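Local coordinates for Thiol:disulfide interchange protein DsbA (Neisseria meningitidis MC58, PDB 3HZ8) that probably acts as a periplasmic thiol-disulfide oxidoreductase of the DsbA family, passing its redox-active disulfide to substrate proteins, at residues E30-H38 with H63-L73. The protein carries 1 engineered substitution. Numbering follows the deposited sequence.
Sequences EFFGYFCPH and HVVWQKEMLTL
With CG of His63 trans to its own backbone N (chi1 -162°), the imidazole is carried across to Gly33 and Tyr34, while Phe35, its CG lodged between backbone N and carbonyl carbon (chi1 47°), brings its ring up against Met70 and Leu73. Several neighbours surround the imidazole. Gly33 CA lies over one face, 3.6 Å from the ring centroid, a CH-pi contact; backbone C of Leu73 covers the opposite face; the ring edge is directed at the face of Phe32, with planes at 67°; and the Tyr34 ring meets it obliquely, CD2 of Tyr34 to CD2 of His63 being 3.6 Å. At one end of the imidazole, ND1 donates to Val64 O at 2.8 Å, on a carbonyl lone pair and nearly within the ring plane, which, with the packing on its faces, restrains the ring's rotation; at the other, NE2 lies 2.9 Å from Tyr34 N. The backbones join where Val64 N donates to Phe32 O at 3.0 Å, continuing the parallel pairing of strands 26-32 and 57-63. Phe35 closes the outer side: its CE2 touches Met70 CE at 3.5 Å, and the sulfur beside the ring makes a Met-aromatic contact. Leu73 CD1 reaches the edge of the same ring near its plane, whereas CZ meets Trp66 CZ3 at 4.0 Å, the two side chains crossing almost perpendicularly. Helix 88-101 borders this aromatic cluster, with Phe96 edge-to-face on Tyr34 and OD1 of Asn92 hydrogen-bonded to Tyr34 OH. The type I turn from Gly33 to Cys36 leads into helix 37-50, at whose N-cap Cys36 forms the redox-active disulfide with Cys39. A CxxC at the start of the helix that follows a strand of the central sheet is characteristic of thioredoxin-like disulfide oxidoreductases, to which DsbA belongs.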
ATOM      1  N   GLU A  30       2.074   2.902  -1.609  1.00  6.36           N
ATOM      2  CA  GLU A  30       0.892   3.363  -0.889  1.00  6.00           C
ATOM      3  C   GLU A  30       0.959   2.931   0.569  1.00  6.13           C
ATOM      4  O   GLU A  30       1.030   1.738   0.847  1.00  6.83           O
ATOM      5  CB  GLU A  30      -0.402   2.804  -1.517  1.00  6.43           C
ATOM      6  CG  GLU A  30      -1.672   3.375  -0.866  1.00  6.97           C
ATOM      7  CD  GLU A  30      -2.899   2.494  -1.014  1.00  9.52           C
ATOM      8  OE1 GLU A  30      -2.761   1.341  -1.435  1.00 10.46           O
ATOM      9  OE2 GLU A  30      -4.004   2.958  -0.677  1.00 10.23           O
ATOM     10  N   PHE A  31       0.919   3.898   1.484  1.00  5.86           N
ATOM     11  CA  PHE A  31       0.626   3.610   2.898  1.00  5.92           C
ATOM     12  C   PHE A  31      -0.885   3.671   3.092  1.00  5.91           C
ATOM     13  O   PHE A  31      -1.530   4.593   2.587  1.00  5.84           O
ATOM     14  CB  PHE A  31       1.300   4.622   3.833  1.00  6.05           C
ATOM     15  CG  PHE A  31       2.804   4.485   3.898  1.00  6.34           C
ATOM     16  CD1 PHE A  31       3.387   3.579   4.775  1.00  7.71           C
ATOM     17  CD2 PHE A  31       3.637   5.291   3.124  1.00  5.69           C
ATOM     18  CE1 PHE A  31       4.784   3.451   4.863  1.00  7.81           C
ATOM     19  CE2 PHE A  31       5.032   5.179   3.216  1.00  7.63           C
ATOM     20  CZ  PHE A  31       5.599   4.247   4.087  1.00  7.28           C
ATOM     21  N   PHE A  32      -1.444   2.710   3.826  1.00  5.84           N
ATOM     22  CA  PHE A  32      -2.893   2.619   3.975  1.00  6.42           C
ATOM     23  C   PHE A  32      -3.213   1.958   5.307  1.00  6.57           C
ATOM     24  O   PHE A  32      -2.313   1.500   6.021  1.00  6.50           O
ATOM     25  CB  PHE A  32      -3.513   1.784   2.829  1.00  7.00           C
ATOM     26  CG  PHE A  32      -3.219   0.300   2.933  1.00  7.08           C
ATOM     27  CD1 PHE A  32      -4.192  -0.579   3.415  1.00  7.78           C
ATOM     28  CD2 PHE A  32      -1.961  -0.206   2.606  1.00  6.78           C
ATOM     29  CE1 PHE A  32      -3.923  -1.943   3.556  1.00  7.75           C
ATOM     30  CE2 PHE A  32      -1.670  -1.570   2.755  1.00  6.94           C
ATOM     31  CZ  PHE A  32      -2.653  -2.442   3.226  1.00  7.33           C
ATOM     32  N   GLY A  33      -4.497   1.905   5.638  1.00  6.37           N
ATOM     33  CA  GLY A  33      -4.970   1.048   6.729  1.00  6.77           C
ATOM     34  C   GLY A  33      -6.250   0.386   6.260  1.00  6.75           C
ATOM     35  O   GLY A  33      -7.021   0.993   5.508  1.00  7.50           O
ATOM     36  N   TYR A  34      -6.496  -0.850   6.697  1.00  6.97           N
ATOM     37  CA  TYR A  34      -7.733  -1.542   6.302  1.00  7.41           C
ATOM     38  C   TYR A  34      -9.005  -0.940   6.957  1.00  8.18           C
ATOM     39  O   TYR A  34     -10.121  -1.184   6.496  1.00  8.84           O
ATOM     40  CB  TYR A  34      -7.639  -3.034   6.620  1.00  8.19           C
ATOM     41  CG  TYR A  34      -6.793  -3.836   5.667  1.00  8.43           C
ATOM     42  CD1 TYR A  34      -7.061  -3.841   4.295  1.00 10.95           C
ATOM     43  CD2 TYR A  34      -5.754  -4.630   6.136  1.00  9.71           C
ATOM     44  CE1 TYR A  34      -6.306  -4.622   3.406  1.00 11.22           C
ATOM     45  CE2 TYR A  34      -4.989  -5.410   5.258  1.00  9.92           C
ATOM     46  CZ  TYR A  34      -5.262  -5.395   3.889  1.00 10.14           C
ATOM     47  OH  TYR A  34      -4.506  -6.183   3.027  1.00 12.17           O
ATOM     48  N   PHE A  35      -8.825  -0.149   8.011  1.00  8.87           N
ATOM     49  CA  PHE A  35      -9.948   0.511   8.724  1.00  9.47           C
ATOM     50  C   PHE A  35     -10.371   1.807   8.056  1.00  9.52           C
ATOM     51  O   PHE A  35     -11.283   2.476   8.530  1.00 10.38           O
ATOM     52  CB  PHE A  35      -9.487   0.888  10.134  1.00 10.11           C
ATOM     53  CG  PHE A  35      -8.142   1.576  10.140  1.00  9.51           C
ATOM     54  CD1 PHE A  35      -8.018   2.883   9.663  1.00 10.31           C
ATOM     55  CD2 PHE A  35      -6.989   0.907  10.563  1.00 11.27           C
ATOM     56  CE1 PHE A  35      -6.785   3.528   9.614  1.00 11.81           C
ATOM     57  CE2 PHE A  35      -5.755   1.538  10.507  1.00 12.11           C
ATOM     58  CZ  PHE A  35      -5.645   2.850  10.032  1.00 10.74           C
ATOM     59  N   CYS A  36      -9.661   2.195   6.994  1.00  9.31           N
ATOM     60  CA  CYS A  36      -9.683   3.559   6.467  1.00  9.25           C
ATOM     61  C   CYS A  36     -10.665   3.722   5.285  1.00  9.00           C
ATOM     62  O   CYS A  36     -10.418   3.198   4.199  1.00  8.49           O
ATOM     63  CB  CYS A  36      -8.226   3.916   6.092  1.00  9.44           C
ATOM     64  SG  CYS A  36      -7.905   5.284   4.961  1.00  9.20           S
ATOM     65  N   PRO A  37     -11.793   4.441   5.499  1.00  9.22           N
ATOM     66  CA  PRO A  37     -12.729   4.581   4.382  1.00  9.40           C
ATOM     67  C   PRO A  37     -12.174   5.210   3.110  1.00  9.34           C
ATOM     68  O   PRO A  37     -12.493   4.738   2.017  1.00  9.61           O
ATOM     69  CB  PRO A  37     -13.863   5.431   4.973  1.00  9.26           C
ATOM     70  CG  PRO A  37     -13.808   5.125   6.440  1.00 10.43           C
ATOM     71  CD  PRO A  37     -12.328   5.071   6.724  1.00  9.26           C
ATOM     72  N   HIS A  38     -11.341   6.234   3.228  1.00  9.34           N
ATOM     73  CA  HIS A  38     -10.794   6.853   2.025  0.50  9.40           C
ATOM     74  C   HIS A  38      -9.842   5.902   1.315  1.00  9.19           C
ATOM     75  O   HIS A  38      -9.736   5.923   0.083  1.00  9.36           O
ATOM     76  CB  HIS A  38     -10.156   8.203   2.340  0.50  9.98           C
ATOM     77  CG  HIS A  38     -11.158   9.305   2.503  0.50 11.18           C
ATOM     78  ND1 HIS A  38     -12.408   9.258   1.922  0.50 12.73           N
ATOM     79  CD2 HIS A  38     -11.088  10.490   3.152  0.50 13.17           C
ATOM     80  CE1 HIS A  38     -13.073  10.358   2.226  0.50 13.50           C
ATOM     81  NE2 HIS A  38     -12.292  11.126   2.965  0.50 13.96           N
ATOM     82  N   HIS A  63       1.034  -1.222   5.417  1.00  6.93           N
ATOM     83  CA  HIS A  63      -0.024  -0.847   6.370  1.00  6.94           C
ATOM     84  C   HIS A  63       0.599  -0.048   7.497  1.00  7.14           C
ATOM     85  O   HIS A  63       1.619  -0.464   8.058  1.00  7.50           O
ATOM     86  CB  HIS A  63      -0.690  -2.112   6.929  1.00  7.37           C
ATOM     87  CG  HIS A  63      -2.026  -1.892   7.570  1.00  7.05           C
ATOM     88  ND1 HIS A  63      -2.199  -1.220   8.762  1.00  6.29           N
ATOM     89  CD2 HIS A  63      -3.257  -2.316   7.199  1.00  6.75           C
ATOM     90  CE1 HIS A  63      -3.486  -1.192   9.067  1.00  7.66           C
ATOM     91  NE2 HIS A  63      -4.148  -1.869   8.147  1.00  7.55           N
ATOM     92  N   VAL A  64       0.011   1.099   7.834  1.00  6.70           N
ATOM     93  CA  VAL A  64       0.539   1.892   8.951  1.00  7.35           C
ATOM     94  C   VAL A  64       0.363   1.158  10.287  1.00  7.37           C
ATOM     95  O   VAL A  64      -0.531   0.316  10.436  1.00  6.98           O
ATOM     96  CB  VAL A  64      -0.093   3.319   9.045  1.00  7.16           C
ATOM     97  CG1 VAL A  64       0.336   4.168   7.847  1.00  8.45           C
ATOM     98  CG2 VAL A  64      -1.620   3.276   9.214  1.00  8.59           C
ATOM     99  N   VAL A  65       1.231   1.466  11.253  1.00  7.47           N
ATOM    100  CA  VAL A  65       1.073   0.943  12.615  1.00  7.75           C
ATOM    101  C   VAL A  65       1.171   2.129  13.572  1.00  7.95           C
ATOM    102  O   VAL A  65       2.255   2.680  13.783  1.00  8.72           O
ATOM    103  CB  VAL A  65       2.112  -0.159  12.953  1.00  8.22           C
ATOM    104  CG1 VAL A  65       1.940  -0.643  14.400  1.00  7.85           C
ATOM    105  CG2 VAL A  65       2.013  -1.310  11.956  1.00  7.78           C
ATOM    106  N   TRP A  66       0.022   2.530  14.117  1.00  8.39           N
ATOM    107  CA  TRP A  66      -0.089   3.739  14.936  1.00  8.42           C
ATOM    108  C   TRP A  66      -0.336   3.414  16.411  1.00  8.65           C
ATOM    109  O   TRP A  66      -0.338   4.305  17.251  1.00 10.02           O
ATOM    110  CB  TRP A  66      -1.232   4.610  14.404  1.00  8.30           C
ATOM    111  CG  TRP A  66      -0.888   5.333  13.135  1.00  7.44           C
ATOM    112  CD1 TRP A  66       0.361   5.704  12.712  1.00  8.61           C
ATOM    113  CD2 TRP A  66      -1.803   5.808  12.139  1.00  6.34           C
ATOM    114  NE1 TRP A  66       0.278   6.371  11.509  1.00  8.77           N
ATOM    115  CE2 TRP A  66      -1.037   6.446  11.131  1.00  6.45           C
ATOM    116  CE3 TRP A  66      -3.193   5.729  11.986  1.00  6.48           C
ATOM    117  CZ2 TRP A  66      -1.620   7.027  10.004  1.00  6.63           C
ATOM    118  CZ3 TRP A  66      -3.775   6.329  10.872  1.00  7.68           C
ATOM    119  CH2 TRP A  66      -2.983   6.968   9.892  1.00  7.38           C
ATOM    120  N   GLN A  67      -0.558   2.140  16.702  1.00  8.23           N
ATOM    121  CA  GLN A  67      -0.713   1.659  18.077  1.00  8.42           C
ATOM    122  C   GLN A  67      -0.442   0.159  18.088  1.00  8.52           C
ATOM    123  O   GLN A  67      -0.514  -0.492  17.040  1.00  8.45           O
ATOM    124  CB  GLN A  67      -2.113   1.993  18.637  1.00  8.09           C
ATOM    125  CG  GLN A  67      -3.288   1.381  17.849  1.00  7.43           C
ATOM    126  CD  GLN A  67      -4.664   1.799  18.347  1.00  8.77           C
ATOM    127  OE1 GLN A  67      -4.795   2.715  19.171  1.00  8.91           O
ATOM    128  NE2 GLN A  67      -5.703   1.130  17.835  1.00  8.48           N
ATOM    129  N   LYS A  68      -0.131  -0.411  19.257  1.00  9.57           N
ATOM    130  CA  LYS A  68       0.279  -1.824  19.289  1.00 10.28           C
ATOM    131  C   LYS A  68      -0.812  -2.756  18.762  1.00  9.95           C
ATOM    132  O   LYS A  68      -0.519  -3.797  18.192  1.00  9.92           O
ATOM    133  CB  LYS A  68       0.734  -2.261  20.685  1.00 11.37           C
ATOM    134  CG  LYS A  68      -0.393  -2.403  21.697  1.00 12.09           C
ATOM    135  CD  LYS A  68       0.122  -2.869  23.074  1.00 12.58           C
ATOM    136  CE  LYS A  68      -1.009  -3.023  24.091  1.00 14.84           C
ATOM    137  NZ  LYS A  68      -0.684  -3.942  25.252  1.00 19.40           N
ATOM    138  N   GLU A  69      -2.073  -2.360  18.947  1.00  9.83           N
ATOM    139  CA  GLU A  69      -3.200  -3.174  18.507  1.00  9.99           C
ATOM    140  C   GLU A  69      -3.288  -3.266  16.987  1.00  9.32           C
ATOM    141  O   GLU A  69      -3.956  -4.144  16.452  1.00 10.03           O
ATOM    142  CB  GLU A  69      -4.505  -2.602  19.059  1.00 10.55           C
ATOM    143  CG  GLU A  69      -4.649  -2.728  20.569  1.00 11.45           C
ATOM    144  CD  GLU A  69      -4.047  -1.553  21.338  1.00 12.18           C
ATOM    145  OE1 GLU A  69      -3.403  -0.665  20.726  1.00 10.40           O
ATOM    146  OE2 GLU A  69      -4.225  -1.511  22.574  1.00 14.26           O
ATOM    147  N   MET A  70      -2.607  -2.352  16.305  1.00  8.59           N
ATOM    148  CA  MET A  70      -2.681  -2.254  14.841  1.00  8.11           C
ATOM    149  C   MET A  70      -1.695  -3.187  14.134  1.00  8.46           C
ATOM    150  O   MET A  70      -1.814  -3.412  12.929  1.00  7.22           O
ATOM    151  CB  MET A  70      -2.490  -0.793  14.408  1.00  7.86           C
ATOM    152  CG  MET A  70      -2.899  -0.472  12.971  1.00  7.83           C
ATOM    153  SD  MET A  70      -2.805   1.290  12.560  1.00  7.32           S
ATOM    154  CE  MET A  70      -4.131   1.982  13.586  1.00  8.26           C
ATOM    155  N   LEU A  71      -0.739  -3.730  14.888  1.00  8.31           N
ATOM    156  CA  LEU A  71       0.243  -4.655  14.324  0.50  8.55           C
ATOM    157  C   LEU A  71      -0.417  -5.871  13.675  1.00  8.95           C
ATOM    158  O   LEU A  71       0.058  -6.353  12.670  1.00  9.90           O
ATOM    159  CB  LEU A  71       1.287  -5.078  15.372  0.50  8.79           C
ATOM    160  CG  LEU A  71       2.548  -5.779  14.847  0.50  8.68           C
ATOM    161  CD1 LEU A  71       3.331  -4.882  13.903  0.50  8.08           C
ATOM    162  CD2 LEU A  71       3.429  -6.236  16.004  0.50  9.02           C
ATOM    163  N   THR A  72      -1.523  -6.345  14.254  1.00  9.02           N
ATOM    164  CA  THR A  72      -2.256  -7.484  13.682  1.00  9.67           C
ATOM    165  C   THR A  72      -2.756  -7.197  12.262  1.00  8.87           C
ATOM    166  O   THR A  72      -2.701  -8.063  11.375  1.00  8.79           O
ATOM    167  CB  THR A  72      -3.421  -7.909  14.609  1.00 10.32           C
ATOM    168  OG1 THR A  72      -2.883  -8.369  15.860  1.00 13.34           O
ATOM    169  CG2 THR A  72      -4.274  -9.029  13.962  1.00 11.34           C
ATOM    170  N   LEU A  73      -3.209  -5.964  12.044  1.00  8.40           N
ATOM    171  CA  LEU A  73      -3.668  -5.576  10.714  1.00  8.17           C
ATOM    172  C   LEU A  73      -2.512  -5.479   9.736  1.00  7.94           C
ATOM    173  O   LEU A  73      -2.657  -5.819   8.570  1.00  8.04           O
ATOM    174  CB  LEU A  73      -4.423  -4.240  10.767  1.00  8.14           C
ATOM    175  CG  LEU A  73      -5.753  -4.227  11.533  1.00  8.32           C
ATOM    176  CD1 LEU A  73      -6.348  -2.808  11.592  1.00  9.69           C
ATOM    177  CD2 LEU A  73      -6.757  -5.254  10.942  1.00  9.42           C
TER